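Local atomic coordinates of transcription regulator AcaB (Escherichia coli, PDB entry 6N8B), a protein that regulates transcription and has a crucial role in the conjugation of IncC (A/C) plasmids in Escherichia coli. Residues A[71-82]-A[161-172]. Residues are numbered along the deposited sequence; the frame is centred on the assembly and turned at random.
Sequences VILEHISKVSED and RLIKLAGRIIGI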
loop_
_atom_site.group_PDB
_atom_site.type_symbol
_atom_site.label_atom_id
_atom_site.label_comp_id
_atom_site.label_asym_id
_atom_site.label_seq_id
_atom_site.Cartn_x
_atom_site.Cartn_y
_atom_site.Cartn_z
ATOM N N VAL A 71 14.013 5.711 0.308
ATOM C CA VAL A 71 13.688 4.526 -0.478
ATOM C C VAL A 71 12.307 3.990 -0.101
ATOM O O VAL A 71 11.599 3.436 -0.952
ATOM C CB VAL A 71 14.794 3.469 -0.309
ATOM C CG1 VAL A 71 14.265 2.072 -0.566
ATOM C CG2 VAL A 71 15.949 3.778 -1.250
ATOM N N ILE A 72 11.879 4.179 1.151
ATOM C CA ILE A 72 10.485 3.911 1.502
ATOM C C ILE A 72 9.563 4.809 0.690
ATOM O O ILE A 72 8.666 4.338 -0.017
ATOM C CB ILE A 72 10.249 4.106 3.012
ATOM C CG1 ILE A 72 10.810 2.938 3.827
ATOM C CG2 ILE A 72 8.762 4.290 3.293
ATOM C CD1 ILE A 72 9.876 1.747 3.897
ATOM N N LEU A 73 9.794 6.117 0.752
ATOM C CA LEU A 73 8.879 7.045 0.110
ATOM C C LEU A 73 9.056 7.096 -1.397
ATOM O O LEU A 73 8.167 7.606 -2.079
ATOM C CB LEU A 73 9.016 8.448 0.717
ATOM C CG LEU A 73 8.473 8.670 2.147
ATOM C CD1 LEU A 73 9.246 7.971 3.269
ATOM C CD2 LEU A 73 8.348 10.162 2.445
ATOM N N GLU A 74 10.145 6.548 -1.938
ATOM C CA GLU A 74 10.227 6.379 -3.385
ATOM C C GLU A 74 9.294 5.279 -3.868
ATOM O O GLU A 74 8.585 5.447 -4.868
ATOM C CB GLU A 74 11.663 6.079 -3.812
ATOM C CG GLU A 74 12.487 7.317 -4.135
ATOM C CD GLU A 74 13.979 7.027 -4.183
ATOM O OE1 GLU A 74 14.346 5.835 -4.265
ATOM O OE2 GLU A 74 14.786 7.985 -4.119
ATOM N N HIS A 75 9.323 4.124 -3.205
ATOM C CA HIS A 75 8.449 3.034 -3.617
ATOM C C HIS A 75 6.990 3.449 -3.514
ATOM O O HIS A 75 6.183 3.158 -4.407
ATOM C CB HIS A 75 8.769 1.787 -2.806
ATOM C CG HIS A 75 10.072 1.190 -3.216
ATOM N ND1 HIS A 75 10.347 0.884 -4.530
ATOM C CD2 HIS A 75 11.194 0.912 -2.512
ATOM C CE1 HIS A 75 11.581 0.421 -4.618
ATOM N NE2 HIS A 75 12.110 0.413 -3.407
ATOM N N ILE A 76 6.640 4.146 -2.435
ATOM C CA ILE A 76 5.293 4.680 -2.311
ATOM C C ILE A 76 5.041 5.681 -3.434
ATOM O O ILE A 76 3.944 5.741 -4.001
ATOM C CB ILE A 76 5.111 5.304 -0.917
ATOM C CG1 ILE A 76 5.162 4.209 0.150
ATOM C CG2 ILE A 76 3.794 6.039 -0.823
ATOM C CD1 ILE A 76 5.084 4.733 1.556
ATOM N N SER A 77 6.065 6.455 -3.804
ATOM C CA SER A 77 5.871 7.437 -4.865
ATOM C C SER A 77 5.709 6.785 -6.228
ATOM O O SER A 77 4.844 7.205 -7.002
ATOM C CB SER A 77 7.043 8.418 -4.938
ATOM O OG SER A 77 7.529 8.754 -3.657
ATOM N N LYS A 78 6.486 5.739 -6.519
ATOM C CA LYS A 78 6.407 5.121 -7.839
ATOM C C LYS A 78 5.054 4.464 -8.068
ATOM O O LYS A 78 4.477 4.590 -9.155
ATOM C CB LYS A 78 7.538 4.113 -8.028
ATOM C CG LYS A 78 7.416 3.313 -9.307
ATOM C CD LYS A 78 7.795 4.158 -10.508
ATOM C CE LYS A 78 7.627 3.371 -11.788
ATOM N NZ LYS A 78 7.460 4.280 -12.942
ATOM N N VAL A 79 4.517 3.783 -7.053
ATOM C CA VAL A 79 3.163 3.247 -7.167
ATOM C C VAL A 79 2.157 4.379 -7.326
ATOM O O VAL A 79 1.242 4.305 -8.155
ATOM C CB VAL A 79 2.831 2.360 -5.953
ATOM C CG1 VAL A 79 1.394 1.867 -6.036
ATOM C CG2 VAL A 79 3.791 1.190 -5.883
ATOM N N SER A 80 2.320 5.451 -6.546
ATOM C CA SER A 80 1.423 6.596 -6.661
ATOM C C SER A 80 1.511 7.219 -8.047
ATOM O O SER A 80 0.499 7.648 -8.613
ATOM C CB SER A 80 1.748 7.628 -5.585
ATOM O OG SER A 80 0.884 8.746 -5.689
ATOM N N GLU A 81 2.720 7.285 -8.600
ATOM C CA GLU A 81 2.913 7.873 -9.917
ATOM C C GLU A 81 2.248 7.034 -11.003
ATOM O O GLU A 81 1.655 7.582 -11.940
ATOM C CB GLU A 81 4.410 8.015 -10.177
ATOM C CG GLU A 81 5.069 9.105 -9.348
ATOM C CD GLU A 81 6.584 8.991 -9.323
ATOM O OE1 GLU A 81 7.204 9.562 -8.401
ATOM O OE2 GLU A 81 7.157 8.355 -10.235
ATOM N N ASP A 82 2.318 5.702 -10.888
ATOM C CA ASP A 82 1.779 4.844 -11.941
ATOM C C ASP A 82 0.267 4.691 -11.874
ATOM O O ASP A 82 -0.364 4.450 -12.909
ATOM C CB ASP A 82 2.423 3.458 -11.892
ATOM C CG ASP A 82 3.918 3.498 -12.104
ATOM O OD1 ASP A 82 4.420 4.510 -12.640
ATOM O OD2 ASP A 82 4.590 2.508 -11.749
ATOM N N ARG A 161 0.186 -5.140 -7.571
ATOM C CA ARG A 161 1.167 -4.061 -7.487
ATOM C C ARG A 161 1.255 -3.485 -6.079
ATOM O O ARG A 161 2.354 -3.241 -5.565
ATOM C CB ARG A 161 0.818 -2.965 -8.493
ATOM C CG ARG A 161 1.793 -1.813 -8.507
ATOM C CD ARG A 161 2.866 -1.996 -9.566
ATOM N NE ARG A 161 4.001 -1.112 -9.317
ATOM C CZ ARG A 161 4.090 0.138 -9.759
ATOM N NH1 ARG A 161 3.110 0.657 -10.486
ATOM N NH2 ARG A 161 5.160 0.870 -9.474
ATOM N N LEU A 162 0.111 -3.260 -5.433
ATOM C CA LEU A 162 0.159 -2.782 -4.059
ATOM C C LEU A 162 0.546 -3.887 -3.089
ATOM O O LEU A 162 1.145 -3.602 -2.047
ATOM C CB LEU A 162 -1.179 -2.173 -3.645
ATOM C CG LEU A 162 -1.453 -0.770 -4.189
ATOM C CD1 LEU A 162 -2.276 -0.820 -5.465
ATOM C CD2 LEU A 162 -2.122 0.085 -3.124
ATOM N N ILE A 163 0.209 -5.141 -3.400
ATOM C CA ILE A 163 0.584 -6.241 -2.516
ATOM C C ILE A 163 2.102 -6.369 -2.421
ATOM O O ILE A 163 2.656 -6.514 -1.325
ATOM C CB ILE A 163 -0.070 -7.555 -2.979
ATOM C CG1 ILE A 163 -1.575 -7.541 -2.690
ATOM C CG2 ILE A 163 0.574 -8.733 -2.280
ATOM C CD1 ILE A 163 -1.925 -7.474 -1.203
ATOM N N LYS A 164 2.806 -6.321 -3.560
ATOM C CA LYS A 164 4.267 -6.321 -3.476
ATOM C C LYS A 164 4.811 -5.027 -2.875
ATOM O O LYS A 164 5.867 -5.050 -2.235
ATOM C CB LYS A 164 4.918 -6.659 -4.824
ATOM C CG LYS A 164 4.384 -5.999 -6.056
ATOM C CD LYS A 164 5.508 -5.793 -7.054
ATOM C CE LYS A 164 5.697 -7.026 -7.937
ATOM N NZ LYS A 164 4.566 -7.353 -8.858
ATOM N N LEU A 165 4.128 -3.896 -3.066
ATOM C CA LEU A 165 4.525 -2.695 -2.335
ATOM C C LEU A 165 4.423 -2.924 -0.833
ATOM O O LEU A 165 5.349 -2.603 -0.078
ATOM C CB LEU A 165 3.662 -1.507 -2.745
ATOM C CG LEU A 165 3.998 -0.246 -1.945
ATOM C CD1 LEU A 165 5.470 0.116 -2.091
ATOM C CD2 LEU A 165 3.108 0.901 -2.356
ATOM N N ALA A 166 3.300 -3.490 -0.384
ATOM C CA ALA A 166 3.178 -3.930 1.001
ATOM C C ALA A 166 4.335 -4.839 1.393
ATOM O O ALA A 166 5.032 -4.587 2.382
ATOM C CB ALA A 166 1.844 -4.653 1.198
ATOM N N GLY A 167 4.558 -5.898 0.608
ATOM C CA GLY A 167 5.633 -6.832 0.909
ATOM C C GLY A 167 6.982 -6.162 1.033
ATOM O O GLY A 167 7.810 -6.547 1.862
ATOM N N ARG A 168 7.215 -5.132 0.234
ATOM C CA ARG A 168 8.546 -4.552 0.205
ATOM C C ARG A 168 8.775 -3.611 1.373
ATOM O O ARG A 168 9.872 -3.587 1.946
ATOM C CB ARG A 168 8.751 -3.884 -1.138
ATOM C CG ARG A 168 9.028 -4.976 -2.132
ATOM C CD ARG A 168 9.750 -4.448 -3.289
ATOM N NE ARG A 168 11.119 -4.183 -2.841
ATOM C CZ ARG A 168 11.871 -3.173 -3.236
ATOM N NH1 ARG A 168 11.379 -2.355 -4.120
ATOM N NH2 ARG A 168 13.096 -2.998 -2.743
ATOM N N ILE A 169 7.746 -2.852 1.750
ATOM C CA ILE A 169 7.771 -2.121 3.013
ATOM C C ILE A 169 8.170 -3.056 4.146
ATOM O O ILE A 169 9.119 -2.791 4.895
ATOM C CB ILE A 169 6.400 -1.473 3.270
ATOM C CG1 ILE A 169 6.189 -0.298 2.311
ATOM C CG2 ILE A 169 6.276 -1.041 4.723
ATOM C CD1 ILE A 169 4.799 0.285 2.362
ATOM N N ILE A 170 7.454 -4.176 4.275
ATOM C CA ILE A 170 7.772 -5.144 5.320
ATOM C C ILE A 170 9.179 -5.693 5.127
ATOM O O ILE A 170 9.941 -5.826 6.090
ATOM C CB ILE A 170 6.713 -6.262 5.341
ATOM C CG1 ILE A 170 5.406 -5.719 5.923
ATOM C CG2 ILE A 170 7.206 -7.461 6.139
ATOM C CD1 ILE A 170 4.183 -6.109 5.140
ATOM N N GLY A 171 9.561 -5.972 3.879
ATOM C CA GLY A 171 10.929 -6.391 3.617
ATOM C C GLY A 171 11.946 -5.352 4.052
ATOM O O GLY A 171 12.959 -5.682 4.675
ATOM N N ILE A 172 11.681 -4.079 3.741
ATOM C CA ILE A 172 12.515 -2.992 4.246
ATOM C C ILE A 172 12.542 -3.012 5.768
ATOM O O ILE A 172 13.587 -2.774 6.389
ATOM C CB ILE A 172 12.018 -1.640 3.702
ATOM C CG1 ILE A 172 12.324 -1.525 2.207
ATOM C CG2 ILE A 172 12.642 -0.491 4.474
ATOM C CD1 ILE A 172 11.732 -0.297 1.546
#
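V79 lays its CG2 methyl over one face of the R161 guanidinium and also packs on L165, where CG2 of V79 lies 3.6 Å from CD2 of L165. CG1 of V79 packs more loosely against CG of L162. The two segments lie on the long helices 62-96 and 148-182. The segments run antiparallel at 178°, and their axes come within 10.6 Å. L165 divides its branches: CD2 meets V79, while CD1 reaches CB of H75 at 3.8 Å. Farther along, I172 packs on I72, whose CD1 is 3.6 Å from CG2 of I172. The CD1 methyl of I172 also reaches CG1 of V71.

R161 crosses to the other helix with CG anti to the backbone N (chi1 -179°) and a bend at chi2. This carries the guanidinium past V79 to D82. NH1 of R161 donates to OD2 of D82 at 2.7 Å, on the lone pair that faces away from OD1. The bond is bent, and OD2 lies 24° out of the guanidinium plane. NH2 of R161 adds a weak bond to the same oxygen. NZ of K78, one helical turn back, bonds to the other oxygen, OD1 of D82, on its syn lone pair, at 3.1 Å. CG of K78 also lies at the edge of the R161 guanidinium.

NH1 of R168 is modelled over one face of the H75 ring. R168 is poorly ordered and the approach is too tight, so this placement is doubtful. Helix 118-142 also touches this pair of helices, with L126 meeting both S80 and L165.

The contact is thus an apolar seam with a salt-bridge network at the D82 end. Both oxygens of D82 are engaged by cations, which would be expected to stabilise its negative charge and offset the like charges of K78 and R161.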